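Local structure of cupin 2, conserved barrel (Desulfitobacterium hafniense, 2OZJ) at residues E21-E24 / N25-L28; E54-F57 / G58-Y62. The protein is of unknown function but belongs to the cupin superfamily, whose small beta-barrels commonly bind a metal ion or small ligand in their interior. One frame throughout, in Å; residues are numbered along the deposited sequence. Where two conformers were deposited one is given.

Contact 1 (E21-E24 / N25-L28); sequences EARE and NQVL
A surface turn leading into strand 28-34 of the cupin barrel brings R23 against Q26 and L28, within the loop that follows strand 14-15. The chain reverses at E24 and N25: the CA vectors of 21-24 and 25-28 run 154° apart. No clear direct hydrogen bond joins the two arms, and the polar link is made by water instead. One water accepts from R23 N at 2.8 Å and donates to Q26 O at 2.9 Å. A second lies within hydrogen-bonding distance of the same Q26 O and, weakly, of E24 O, though it may not serve both at once.

The side chains of R23 and Q26 lie alongside each other and point the same way. Q26 NE2 approaches the edge of the guanidinium close to its plane, 4.1 Å from R23 NE, with amide and guanidinium planes 30° apart; its closest side-chain approach is to R23 CD, at 3.9 Å. In the conformer given, one of two, the arginine chain bends at its second torsion (chi2 -92°), which carries the guanidinium back over its own arm toward E21. There R23 NH2 forms a salt bridge with E21 OE2 at 3.0 Å, weak in angle as a hydrogen bond. Nearer the backbone of the arginine, L28 uses its two methyls separately: CD1 meets R23 CG at 3.9 Å, while CD2 reaches E21 O at 3.7 Å. That same carbonyl is hydrogen-bonded to S44 OG, and the S44 backbone bonds to that of L28, so S44 of strand 38-46 holds both ends of the turn.

Across the turn, then, the arms meet through water and aliphatic contact, and side-chain positions at so exposed a site may partly reflect crystal packing.

Contact 2 (E54-F57 / G58-Y62); sequences EEYF and GDTLY
Between Y56 and T60 the backbone turns through F57 and G58, with Y56 C 3.3 Å from G58 N, before T60 begins strand 60-65; no hydrogen bond crosses between 54-57 and 58-62. Y56 directs its ring back over the turn, its CG anti to the carbonyl carbon (chi1 -63°), and its CB lies 3.5 Å from G58 O. Y56 CD2 then comes to 3.4 Å from T60 OG1, which approaches the ring obliquely, while the main polar partner of that hydroxyl is T108 OG1.

In the cupin barrel this turn brings the chain into a strand paired with 84-88 and 102-109, and Y62 continues the contact from there. Y62 OH sits in the plane of the Y56 ring, at its edge, 3.6 Å from CE2. Meanwhile T60 CG2 lies over one face of the Y62 ring, near its rim, 3.7 Å above the plane. The two phenol oxygens share a water, at 2.7 Å from Y62 OH and a longer 3.3 Å from Y56 OH. Y62 OH is also hydrogen-bonded to H94 NE2, and Y56 OH weakly to Q106 NE2.

Both contacts are local turns that deliver the chain into a strand of the six-stranded sheet, but they lie on opposite sides of the chain's centre, 22 Å apart between centres, with nearest atoms about 10 Å apart. Contact 1 is a surface feature with no buried residue among those touching; contact 2 is largely buried. They feed strands 28-34 and 60-65, which do not neighbour one another in the sheet. Chemistry differs with place: charged and amide groups beside a leucine in contact 1, aromatic rings and hydroxyls in contact 2. Water spans each, linking backbone atoms in contact 1 and phenol oxygens in contact 2.

Contact 1 (E21-E24 / N25-L28)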
loop_
_atom_site.group_PDB
_atom_site.type_symbol
_atom_site.label_atom_id
_atom_site.label_comp_id
_atom_site.label_asym_id
_atom_site.label_seq_id
_atom_site.Cartn_x
_atom_site.Cartn_y
_atom_site.Cartn_z
ATOM N N GLU A 21 11.873 11.779 1.340
ATOM C CA GLU A 21 13.218 11.760 0.763
ATOM C C GLU A 21 13.989 10.513 1.178
ATOM O O GLU A 21 13.559 9.792 2.064
ATOM C CB GLU A 21 13.989 13.011 1.170
ATOM C CG GLU A 21 13.311 14.261 0.628
ATOM C CD GLU A 21 13.637 15.511 1.436
ATOM O OE1 GLU A 21 13.199 15.619 2.602
ATOM O OE2 GLU A 21 14.328 16.381 0.899
ATOM N N ALA A 22 15.103 10.246 0.500
ATOM C CA ALA A 22 15.999 9.218 0.924
ATOM C C ALA A 22 17.353 9.916 1.201
ATOM O O ALA A 22 17.720 10.951 0.606
ATOM C CB ALA A 22 16.027 8.030 -0.106
ATOM N N ARG A 23 18.026 9.448 2.235
ATOM C CA ARG A 23 19.276 10.055 2.645
ATOM C C ARG A 23 20.257 8.919 2.874
ATOM O O ARG A 23 19.876 7.807 3.233
ATOM C CB ARG A 23 19.095 10.874 3.924
ATOM C CG ARG A 23 18.226 12.136 3.788
ATOM C CD ARG A 23 19.081 13.347 3.466
ATOM N NE ARG A 23 18.317 14.591 3.414
ATOM C CZ ARG A 23 17.553 14.981 2.391
ATOM N NH1 ARG A 23 17.424 14.239 1.287
ATOM N NH2 ARG A 23 16.902 16.135 2.473
ATOM N N GLU A 24 21.535 9.202 2.676
ATOM C CA GLU A 24 22.585 8.211 2.870
ATOM C C GLU A 24 22.758 7.864 4.351
ATOM O O GLU A 24 22.966 6.711 4.724
ATOM C CB GLU A 24 23.918 8.791 2.352
ATOM C CG GLU A 24 25.003 7.769 2.160
ATOM C CD GLU A 24 24.660 6.703 1.117
ATOM O OE1 GLU A 24 23.804 6.934 0.232
ATOM O OE2 GLU A 24 25.257 5.616 1.200
ATOM N N ASN A 25 22.702 8.887 5.185
ATOM C CA ASN A 25 23.156 8.733 6.567
ATOM C C ASN A 25 22.078 8.986 7.599
ATOM O O ASN A 25 22.374 8.988 8.788
ATOM C CB ASN A 25 24.349 9.674 6.808
ATOM C CG ASN A 25 25.561 9.278 5.977
ATOM O OD1 ASN A 25 25.825 8.105 5.808
ATOM N ND2 ASN A 25 26.279 10.234 5.478
ATOM N N GLN A 26 20.864 9.247 7.146
ATOM C CA GLN A 26 19.713 9.509 8.015
ATOM C C GLN A 26 18.592 8.551 7.697
ATOM O O GLN A 26 18.468 8.055 6.573
ATOM C CB GLN A 26 19.257 10.954 7.875
ATOM C CG GLN A 26 20.414 11.856 8.245
ATOM C CD GLN A 26 20.220 13.380 8.188
ATOM O OE1 GLN A 26 20.925 14.110 8.914
ATOM N NE2 GLN A 26 19.375 13.846 7.317
ATOM N N VAL A 27 17.788 8.284 8.718
ATOM C CA VAL A 27 16.605 7.466 8.598
ATOM C C VAL A 27 15.415 8.421 8.685
ATOM O O VAL A 27 15.338 9.237 9.609
ATOM C CB VAL A 27 16.534 6.434 9.727
ATOM C CG1 VAL A 27 15.241 5.652 9.624
ATOM C CG2 VAL A 27 17.842 5.535 9.749
ATOM N N LEU A 28 14.500 8.337 7.728
ATOM C CA LEU A 28 13.293 9.173 7.730
ATOM C C LEU A 28 12.040 8.293 7.856
ATOM O O LEU A 28 12.016 7.167 7.390
ATOM C CB LEU A 28 13.157 10.031 6.466
ATOM C CG LEU A 28 14.025 11.262 6.262
ATOM C CD1 LEU A 28 15.488 10.887 6.195
ATOM C CD2 LEU A 28 13.607 12.003 5.011
HETATM O O HOH W 1 16.694 8.182 4.305
HETATM O O HOH W 2 20.370 5.942 5.983
#

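Contact 2 (E54-F57 / G58-Y62)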
loop_
_atom_site.group_PDB
_atom_site.type_symbol
_atom_site.label_atom_id
_atom_site.label_comp_id
_atom_site.label_asym_id
_atom_site.label_seq_id
_atom_site.Cartn_x
_atom_site.Cartn_y
_atom_site.Cartn_z
ATOM N N GLU A 54 13.442 -7.338 14.039
ATOM C CA GLU A 54 12.089 -7.048 14.483
ATOM C C GLU A 54 11.284 -8.331 14.578
ATOM O O GLU A 54 11.583 -9.327 13.910
ATOM C CB GLU A 54 11.394 -6.097 13.516
ATOM C CG GLU A 54 12.122 -4.805 13.275
ATOM C CD GLU A 54 12.009 -3.830 14.436
ATOM O OE1 GLU A 54 11.645 -4.242 15.559
ATOM O OE2 GLU A 54 12.299 -2.636 14.224
ATOM N N GLU A 55 10.282 -8.291 15.445
ATOM C CA GLU A 55 9.314 -9.388 15.616
ATOM C C GLU A 55 8.003 -8.759 16.042
ATOM O O GLU A 55 7.873 -8.267 17.171
ATOM C CB GLU A 55 9.781 -10.391 16.662
ATOM C CG GLU A 55 8.645 -11.147 17.356
ATOM C CD GLU A 55 9.081 -12.452 17.961
ATOM O OE1 GLU A 55 10.296 -12.634 18.223
ATOM O OE2 GLU A 55 8.195 -13.301 18.187
ATOM N N TYR A 56 7.039 -8.743 15.130
ATOM C CA TYR A 56 5.790 -8.062 15.387
ATOM C C TYR A 56 4.744 -9.079 15.826
ATOM O O TYR A 56 4.851 -10.272 15.527
ATOM C CB TYR A 56 5.307 -7.321 14.139
ATOM C CG TYR A 56 6.245 -6.216 13.684
ATOM C CD1 TYR A 56 6.489 -5.113 14.487
ATOM C CD2 TYR A 56 6.909 -6.294 12.471
ATOM C CE1 TYR A 56 7.359 -4.104 14.080
ATOM C CE2 TYR A 56 7.755 -5.288 12.045
ATOM C CZ TYR A 56 7.979 -4.198 12.848
ATOM O OH TYR A 56 8.845 -3.217 12.424
ATOM N N PHE A 57 3.724 -8.583 16.516
ATOM C CA PHE A 57 2.680 -9.458 17.046
ATOM C C PHE A 57 1.629 -9.725 15.972
ATOM O O PHE A 57 0.887 -10.712 16.070
ATOM C CB PHE A 57 2.060 -8.872 18.317
ATOM C CG PHE A 57 2.953 -9.004 19.537
ATOM C CD1 PHE A 57 2.959 -10.174 20.282
ATOM C CD2 PHE A 57 3.805 -7.965 19.921
ATOM C CE1 PHE A 57 3.787 -10.306 21.401
ATOM C CE2 PHE A 57 4.627 -8.095 21.038
ATOM C CZ PHE A 57 4.612 -9.271 21.774
ATOM N N GLY A 58 1.622 -8.884 14.944
ATOM C CA GLY A 58 0.727 -9.032 13.827
ATOM C C GLY A 58 1.474 -9.134 12.518
ATOM O O GLY A 58 2.670 -8.893 12.435
ATOM N N ASP A 59 0.726 -9.487 11.478
ATOM C CA ASP A 59 1.242 -9.579 10.116
ATOM C C ASP A 59 1.650 -8.215 9.585
ATOM O O ASP A 59 1.033 -7.204 9.916
ATOM C CB ASP A 59 0.184 -10.185 9.189
ATOM C CG ASP A 59 -0.159 -11.619 9.513
ATOM O OD1 ASP A 59 0.568 -12.301 10.245
ATOM O OD2 ASP A 59 -1.194 -12.070 8.978
ATOM N N THR A 60 2.683 -8.216 8.743
ATOM C CA THR A 60 3.230 -7.029 8.118
ATOM C C THR A 60 3.369 -7.244 6.646
ATOM O O THR A 60 3.736 -8.330 6.221
ATOM C CB THR A 60 4.624 -6.738 8.665
ATOM O OG1 THR A 60 4.504 -6.579 10.069
ATOM C CG2 THR A 60 5.196 -5.461 8.068
ATOM N N LEU A 61 3.022 -6.247 5.850
ATOM C CA LEU A 61 3.430 -6.227 4.446
ATOM C C LEU A 61 4.381 -5.072 4.201
ATOM O O LEU A 61 4.145 -3.935 4.623
ATOM C CB LEU A 61 2.251 -6.156 3.482
ATOM C CG LEU A 61 1.524 -4.865 3.078
ATOM C CD1 LEU A 61 2.404 -3.937 2.204
ATOM C CD2 LEU A 61 0.241 -5.181 2.323
ATOM N N TYR A 62 5.437 -5.394 3.487
ATOM C CA TYR A 62 6.456 -4.432 3.018
ATOM C C TYR A 62 6.294 -4.255 1.492
ATOM O O TYR A 62 6.188 -5.234 0.737
ATOM C CB TYR A 62 7.857 -4.940 3.291
ATOM C CG TYR A 62 8.190 -5.046 4.730
ATOM C CD1 TYR A 62 8.414 -3.913 5.465
ATOM C CD2 TYR A 62 8.285 -6.272 5.368
ATOM C CE1 TYR A 62 8.723 -3.985 6.805
ATOM C CE2 TYR A 62 8.596 -6.348 6.733
ATOM C CZ TYR A 62 8.812 -5.200 7.428
ATOM O OH TYR A 62 9.125 -5.235 8.768
HETATM O O HOH W 3 11.062 -3.905 10.108
#